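Local coordinates for pyridine nucleotide-disulfide oxidoreductase-like protein (Myceliophthora thermophila, PDB 5MQ6), which uses FAD and NADPH to insert one oxygen atom next to the carbonyl of ketones, bulky polycyclic ones included, giving esters or lactones, at residues V305-G309 against A353-E358; H64-N68 against R203-Q207; E191-W195 against I651-A655. One frame throughout, in Å; residues are numbered along the deposited sequence.

The three contacts lie far apart. Contact 2 closes first along the chain. Contact 1 follows and lies within the long loop closed by contact 3, whose segments alternate with those of contact 2. The centres of contacts 1 and 2 are about 44 Å apart, those of contacts 1 and 3 about 50 Å, and those of contacts 2 and 3 about 36 Å. Contacts 2 and 3 sit at the two ends of strand 194-201: residues 191-195 lead into it and loop 203-207 follows it. Contact 1 lies across the chain's centre from both, near FAD and NADPH. The other two are surface contacts that tie parts near the chain's two ends to the mixed sheet.

Contact 1: residues V305-G309 against A353-E358; sequences VWWRG and ADGWTE
The carbonyl O of A353 lies at the edge of the W307 ring, 3.8 Å from CH2. D354 sends OD2 to NH2 of R308 in a long salt bridge of 3.4 Å. The chains run side by side, with carboxylate and guanidinium planes 27° apart. D354 OD2 is also hydrogen-bonded to Y154, and R308 NH1 donates to the carbonyl O of D133. D354 OD1 accepts from the backbone N of W356, two residues on, which makes an Asx turn.

G355 lies against W306 and W307. Its N sits over one face of W307, 3.6 Å from CZ2. A water accepts from this N and from R308 NH2, and donates to the carbonyl O of W307 and of R308. A side chain on G355 would run into CD1 of W306. W356 meets R308 weakly through CD1, while its NE1 donates to the carbonyl O of D133.

E358 ends the segment with two hydrogen bonds to one oxygen. OE2 accepts from W307 NE1 at 2.7 Å through its syn lone pair. It also accepts from W306 NE1 at 2.8 Å, from 45° above the carboxylate plane. W307 CG stands between its backbone N and carbonyl carbon (chi1 62°), which brings NE1 beside that of W306. Segment 353-358 is an Asx turn at D354 running into a 3-10 segment, set beside the cofactor site: the W356 side chain is about 6 Å from FAD.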
# COMPACT_ATOMS: atom_id res chain seq x y z
N VAL A 305 -5.85 -3.87 17.83
CA VAL A 305 -6.09 -2.48 17.91
C VAL A 305 -5.32 -1.85 19.06
O VAL A 305 -5.63 -2.06 20.24
CB VAL A 305 -7.60 -2.23 18.04
CG1 VAL A 305 -7.86 -0.71 18.08
CG2 VAL A 305 -8.30 -2.87 16.88
N TRP A 306 -4.31 -1.09 18.71
CA TRP A 306 -3.45 -0.44 19.73
C TRP A 306 -3.88 1.01 19.87
O TRP A 306 -4.83 1.43 19.23
CB TRP A 306 -1.97 -0.65 19.34
CG TRP A 306 -0.94 -0.48 20.41
CD1 TRP A 306 0.21 0.21 20.28
CD2 TRP A 306 -0.96 -0.99 21.78
NE1 TRP A 306 0.94 0.15 21.44
CE2 TRP A 306 0.27 -0.59 22.38
CE3 TRP A 306 -1.88 -1.76 22.54
CZ2 TRP A 306 0.61 -0.91 23.70
CZ3 TRP A 306 -1.56 -2.02 23.90
CH2 TRP A 306 -0.31 -1.62 24.45
N TRP A 307 -3.21 1.78 20.72
CA TRP A 307 -3.63 3.10 21.02
C TRP A 307 -3.11 4.07 19.94
O TRP A 307 -2.10 3.80 19.30
CB TRP A 307 -3.12 3.53 22.38
CG TRP A 307 -1.58 3.56 22.51
CD1 TRP A 307 -0.79 2.53 22.86
CD2 TRP A 307 -0.72 4.68 22.32
NE1 TRP A 307 0.52 2.92 22.89
CE2 TRP A 307 0.61 4.24 22.58
CE3 TRP A 307 -0.93 6.02 21.98
CZ2 TRP A 307 1.70 5.07 22.48
CZ3 TRP A 307 0.14 6.86 21.91
CH2 TRP A 307 1.45 6.39 22.14
N ARG A 308 -3.87 5.16 19.74
CA ARG A 308 -3.50 6.19 18.75
C ARG A 308 -2.83 7.43 19.32
O ARG A 308 -1.76 7.86 18.82
CB ARG A 308 -4.73 6.60 17.97
CG ARG A 308 -4.56 7.72 16.93
CD ARG A 308 -3.87 7.18 15.71
NE ARG A 308 -2.48 6.75 16.00
CZ ARG A 308 -1.67 6.17 15.08
NH1 ARG A 308 -2.07 5.95 13.81
NH2 ARG A 308 -0.43 5.83 15.42
N GLY A 309 -3.45 8.08 20.32
CA GLY A 309 -2.87 9.29 20.79
C GLY A 309 -2.76 10.49 19.85
O GLY A 309 -1.70 11.16 19.74
N ALA A 353 7.63 8.34 19.16
CA ALA A 353 7.05 7.95 20.47
C ALA A 353 5.56 7.65 20.43
O ALA A 353 4.77 8.12 21.27
CB ALA A 353 7.32 9.04 21.52
N ASP A 354 5.16 6.88 19.45
CA ASP A 354 3.81 6.44 19.39
C ASP A 354 3.76 4.94 19.36
O ASP A 354 4.77 4.27 19.59
CB ASP A 354 3.09 7.16 18.21
CG ASP A 354 3.39 6.55 16.84
OD1 ASP A 354 4.22 5.64 16.73
OD2 ASP A 354 2.77 7.02 15.87
N GLY A 355 2.59 4.39 19.06
CA GLY A 355 2.37 2.99 19.13
C GLY A 355 3.19 2.12 18.21
O GLY A 355 3.34 0.95 18.50
N TRP A 356 3.66 2.68 17.08
CA TRP A 356 4.53 1.95 16.18
C TRP A 356 5.89 1.63 16.81
O TRP A 356 6.55 0.73 16.38
CB TRP A 356 4.82 2.80 14.94
CG TRP A 356 3.68 2.89 13.94
CD1 TRP A 356 2.82 3.96 13.75
CD2 TRP A 356 3.35 1.92 12.93
NE1 TRP A 356 1.97 3.68 12.66
CE2 TRP A 356 2.27 2.44 12.17
CE3 TRP A 356 3.84 0.67 12.62
CZ2 TRP A 356 1.68 1.74 11.12
CZ3 TRP A 356 3.27 -0.02 11.59
CH2 TRP A 356 2.19 0.51 10.83
N THR A 357 6.31 2.38 17.83
CA THR A 357 7.61 2.20 18.47
C THR A 357 7.60 1.12 19.56
O THR A 357 8.61 0.94 20.25
CB THR A 357 8.16 3.56 19.00
OG1 THR A 357 7.34 4.04 20.08
CG2 THR A 357 8.12 4.58 17.94
N GLU A 358 6.47 0.41 19.71
CA GLU A 358 6.26 -0.58 20.74
C GLU A 358 6.08 -2.00 20.22
O GLU A 358 5.51 -2.87 20.92
CB GLU A 358 5.02 -0.24 21.59
CG GLU A 358 5.19 0.98 22.44
CD GLU A 358 3.94 1.35 23.25
OE1 GLU A 358 4.01 1.37 24.47
OE2 GLU A 358 2.90 1.64 22.71
O HOH W 1 -0.06 5.45 18.43

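Contact 2: residues H64-N68 against R203-Q207; sequences HAALN and RGPGQ
The backbones of helix 64-68 and loop 203-207 come nearest at H64 and G204, whose CA atoms are 5.3 Å apart. The helix is short, with N68 N hydrogen-bonded to the carbonyl O of H64. The loop joins strands 194-201 and 210-216 and holds a type II beta turn from G204 to Q207. G204 has backbone angles that by themselves call for glycine. A CB there would also collide with CB of H64.

The H64 ring lies flat against this glycine. CA of G204 sits 3.3 Å from the ring centroid and 11° off the normal, a CH-pi contact over the middle of the face. P205 adds its CD, 3.8 Å from CD2 of H64. ND1 of H64 accepts a hydrogen bond from R180.

N68 supplies the direct hydrogen bond. Its ND2 donates to the carbonyl O of R203 at 2.6 Å. The bond is nearly straight, at 168°, and the acceptor lies in the amide plane. The other end of the amide, OD1, rests over the centre of the R203 guanidinium, 3.2 Å from CZ. R203 reaches this place by bending at chi2 and chi3, which folds the chain back over N68. Its NH1 forms a salt bridge with E201 and reaches the carbonyl O of L67 through a water.

The N68 amide is thus used at both ends, since OD1 also accepts from R180. Lying over the guanidinium face without a hydrogen bond to it, OD1 probably helps R203 and R180 lie close together, and the E201 carboxylate probably offsets the charge of R203.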
# COMPACT_ATOMS: atom_id res chain seq x y z
N HIS A 64 -15.98 15.97 -14.25
CA HIS A 64 -15.80 15.72 -15.66
C HIS A 64 -15.94 16.98 -16.52
O HIS A 64 -15.20 17.17 -17.46
CB HIS A 64 -16.79 14.69 -16.13
CG HIS A 64 -16.54 13.31 -15.61
ND1 HIS A 64 -15.46 12.52 -16.01
CD2 HIS A 64 -17.27 12.54 -14.79
CE1 HIS A 64 -15.52 11.35 -15.43
NE2 HIS A 64 -16.60 11.33 -14.69
N ALA A 65 -16.88 17.84 -16.19
CA ALA A 65 -17.04 19.14 -16.86
C ALA A 65 -15.75 19.91 -16.84
O ALA A 65 -15.27 20.37 -17.88
CB ALA A 65 -18.12 19.98 -16.16
N ALA A 66 -15.19 20.07 -15.65
CA ALA A 66 -13.91 20.80 -15.52
C ALA A 66 -12.79 20.22 -16.37
O ALA A 66 -12.03 20.97 -17.00
CB ALA A 66 -13.44 20.78 -14.08
N LEU A 67 -12.67 18.89 -16.32
CA LEU A 67 -11.60 18.20 -17.11
C LEU A 67 -11.87 18.24 -18.62
O LEU A 67 -11.01 18.52 -19.39
CB LEU A 67 -11.41 16.78 -16.65
CG LEU A 67 -10.35 16.63 -15.55
CD1 LEU A 67 -10.37 17.68 -14.55
CD2 LEU A 67 -10.63 15.35 -14.88
N ASN A 68 -13.08 17.89 -19.01
CA ASN A 68 -13.48 18.03 -20.41
C ASN A 68 -13.29 19.44 -21.03
O ASN A 68 -13.20 19.56 -22.23
CB ASN A 68 -14.91 17.56 -20.52
CG ASN A 68 -14.99 16.08 -20.44
OD1 ASN A 68 -13.95 15.40 -20.35
ND2 ASN A 68 -16.20 15.54 -20.49
N ARG A 203 -14.21 10.21 -20.30
CA ARG A 203 -14.66 11.61 -20.50
C ARG A 203 -15.98 11.94 -19.84
O ARG A 203 -16.53 13.02 -20.05
CB ARG A 203 -14.74 11.91 -21.99
CG ARG A 203 -13.47 11.54 -22.77
CD ARG A 203 -12.41 12.56 -22.53
NE ARG A 203 -12.80 13.90 -22.98
CZ ARG A 203 -12.08 15.00 -22.87
NH1 ARG A 203 -10.88 15.04 -22.35
NH2 ARG A 203 -12.57 16.13 -23.34
N GLY A 204 -16.49 11.05 -19.03
CA GLY A 204 -17.66 11.41 -18.22
C GLY A 204 -18.89 10.67 -18.72
O GLY A 204 -18.84 9.97 -19.74
N PRO A 205 -20.00 10.81 -17.98
CA PRO A 205 -21.14 9.96 -18.29
C PRO A 205 -21.75 10.30 -19.67
O PRO A 205 -21.76 11.49 -20.07
CB PRO A 205 -22.11 10.22 -17.11
CG PRO A 205 -21.35 11.08 -16.12
CD PRO A 205 -20.29 11.78 -16.91
N GLY A 206 -22.19 9.25 -20.39
CA GLY A 206 -22.66 9.37 -21.81
C GLY A 206 -21.70 10.06 -22.80
O GLY A 206 -22.17 10.64 -23.79
N GLN A 207 -20.38 10.05 -22.55
CA GLN A 207 -19.39 10.61 -23.49
C GLN A 207 -18.59 9.46 -23.94
O GLN A 207 -18.51 8.49 -23.27
CB GLN A 207 -18.40 11.56 -22.82
CG GLN A 207 -18.97 12.80 -22.26
CD GLN A 207 -19.70 13.55 -23.33
OE1 GLN A 207 -19.11 14.30 -24.09
NE2 GLN A 207 -20.99 13.29 -23.44
O HOH W 2 -9.88 17.81 -21.87

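Contact 3: residues E191-W195 against I651-A655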
# COMPACT_ATOMS: atom_id res chain seq x y z
N GLU A 191 12.65 -0.12 -32.96
CA GLU A 191 13.04 0.74 -34.09
C GLU A 191 13.23 2.16 -33.66
O GLU A 191 14.31 2.64 -33.69
CB GLU A 191 12.04 0.66 -35.26
CG GLU A 191 12.15 -0.67 -36.01
CD GLU A 191 11.68 -0.60 -37.46
OE1 GLU A 191 11.13 0.45 -37.92
OE2 GLU A 191 11.87 -1.63 -38.17
N SER A 192 12.18 2.83 -33.25
CA SER A 192 12.31 4.20 -32.75
C SER A 192 12.89 4.36 -31.31
O SER A 192 13.11 5.50 -30.87
CB SER A 192 10.94 4.78 -32.72
OG SER A 192 10.15 4.00 -31.87
N ARG A 193 13.14 3.26 -30.59
CA ARG A 193 13.70 3.34 -29.26
C ARG A 193 12.84 4.21 -28.32
O ARG A 193 13.32 5.17 -27.74
CB ARG A 193 15.08 3.98 -29.33
CG ARG A 193 15.95 3.31 -30.38
CD ARG A 193 16.76 2.28 -29.73
NE ARG A 193 18.09 2.10 -30.27
CZ ARG A 193 19.02 3.04 -30.33
NH1 ARG A 193 18.77 4.30 -30.03
NH2 ARG A 193 20.22 2.74 -30.78
N LEU A 194 11.55 3.91 -28.28
CA LEU A 194 10.62 4.62 -27.42
C LEU A 194 9.67 3.60 -26.87
O LEU A 194 9.42 2.57 -27.49
CB LEU A 194 9.83 5.64 -28.21
CG LEU A 194 10.55 6.92 -28.63
CD1 LEU A 194 9.78 7.71 -29.71
CD2 LEU A 194 10.86 7.87 -27.49
N TRP A 195 9.17 3.88 -25.66
CA TRP A 195 8.05 3.18 -25.11
C TRP A 195 6.74 3.79 -25.69
O TRP A 195 6.66 5.01 -25.84
CB TRP A 195 8.03 3.37 -23.58
CG TRP A 195 9.08 2.59 -22.93
CD1 TRP A 195 10.30 3.06 -22.49
CD2 TRP A 195 9.05 1.22 -22.66
NE1 TRP A 195 11.05 2.02 -21.94
CE2 TRP A 195 10.30 0.88 -22.00
CE3 TRP A 195 8.08 0.22 -22.83
CZ2 TRP A 195 10.61 -0.43 -21.58
CZ3 TRP A 195 8.40 -1.10 -22.40
CH2 TRP A 195 9.64 -1.39 -21.78
N ILE A 651 24.87 1.16 -20.59
CA ILE A 651 24.57 2.59 -20.85
C ILE A 651 25.01 2.85 -22.28
O ILE A 651 26.08 2.40 -22.70
CB ILE A 651 25.46 3.49 -19.95
CG1 ILE A 651 25.23 3.24 -18.47
CG2 ILE A 651 25.28 4.93 -20.20
CD1 ILE A 651 23.83 3.49 -17.98
N SER A 652 24.24 3.61 -23.00
CA SER A 652 24.56 3.96 -24.39
C SER A 652 23.68 5.13 -24.75
O SER A 652 22.85 5.57 -23.94
CB SER A 652 24.33 2.81 -25.34
OG SER A 652 22.94 2.51 -25.37
N SER A 653 23.87 5.68 -25.94
CA SER A 653 23.07 6.79 -26.36
C SER A 653 21.80 6.23 -26.95
O SER A 653 21.87 5.34 -27.75
CB SER A 653 23.73 7.55 -27.43
OG SER A 653 22.92 8.66 -27.65
N ARG A 654 20.66 6.79 -26.60
CA ARG A 654 19.39 6.32 -27.14
C ARG A 654 19.28 6.81 -28.58
O ARG A 654 18.72 6.14 -29.42
CB ARG A 654 18.20 6.85 -26.32
CG ARG A 654 16.85 6.17 -26.68
CD ARG A 654 15.62 6.97 -26.22
NE ARG A 654 15.66 8.25 -26.92
CZ ARG A 654 15.25 8.45 -28.14
NH1 ARG A 654 14.66 7.52 -28.84
NH2 ARG A 654 15.45 9.61 -28.66
N ALA A 655 19.81 7.97 -28.89
CA ALA A 655 19.76 8.40 -30.25
C ALA A 655 21.13 8.68 -30.76
O ALA A 655 21.20 8.96 -31.96
CB ALA A 655 18.88 9.62 -30.33
OXT ALA A 655 22.17 8.64 -30.05
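R654 lays its long side chain against the turn at R193, and this is the close-packed part of the contact. Its NH1 donates to the carbonyl O of R193 at 2.9 Å. The donor comes from above the carbonyl plane, 41° out of it, and the N-H...O angle is 151°. CD of R654 is also near this oxygen, at 3.3 Å. CD2 of L194 lies over one face of the guanidinium, 4.0 Å from NH1. CB of R193 lies 3.6 Å from the same NH1. The R654 chain leaves with CG opposite the backbone N (chi1 -169°) and bends at chi3, so that the guanidinium reaches L194 and the R193 carbonyl. NE forms a salt bridge with D566.

The other side is looser and lies toward solvent. There the R193 side chain is modelled with its end too close to the carbonyl O of R654 to be trusted. OXT of A655, the exposed C-terminus, accepts from OG of S653 at 2.5 Å.

Putting an alanine at R654 would probably leave D566 without this salt-bridge partner and the carbonyl O of R193 without this donor, and open a gap beside L194.

R193 and L194 form a G1 beta bulge opposite D189, between antiparallel strands 181-189 and 194-201. The contact sets this bulge against the end of strand 649-653, which pairs separately with antiparallel strand 567-571.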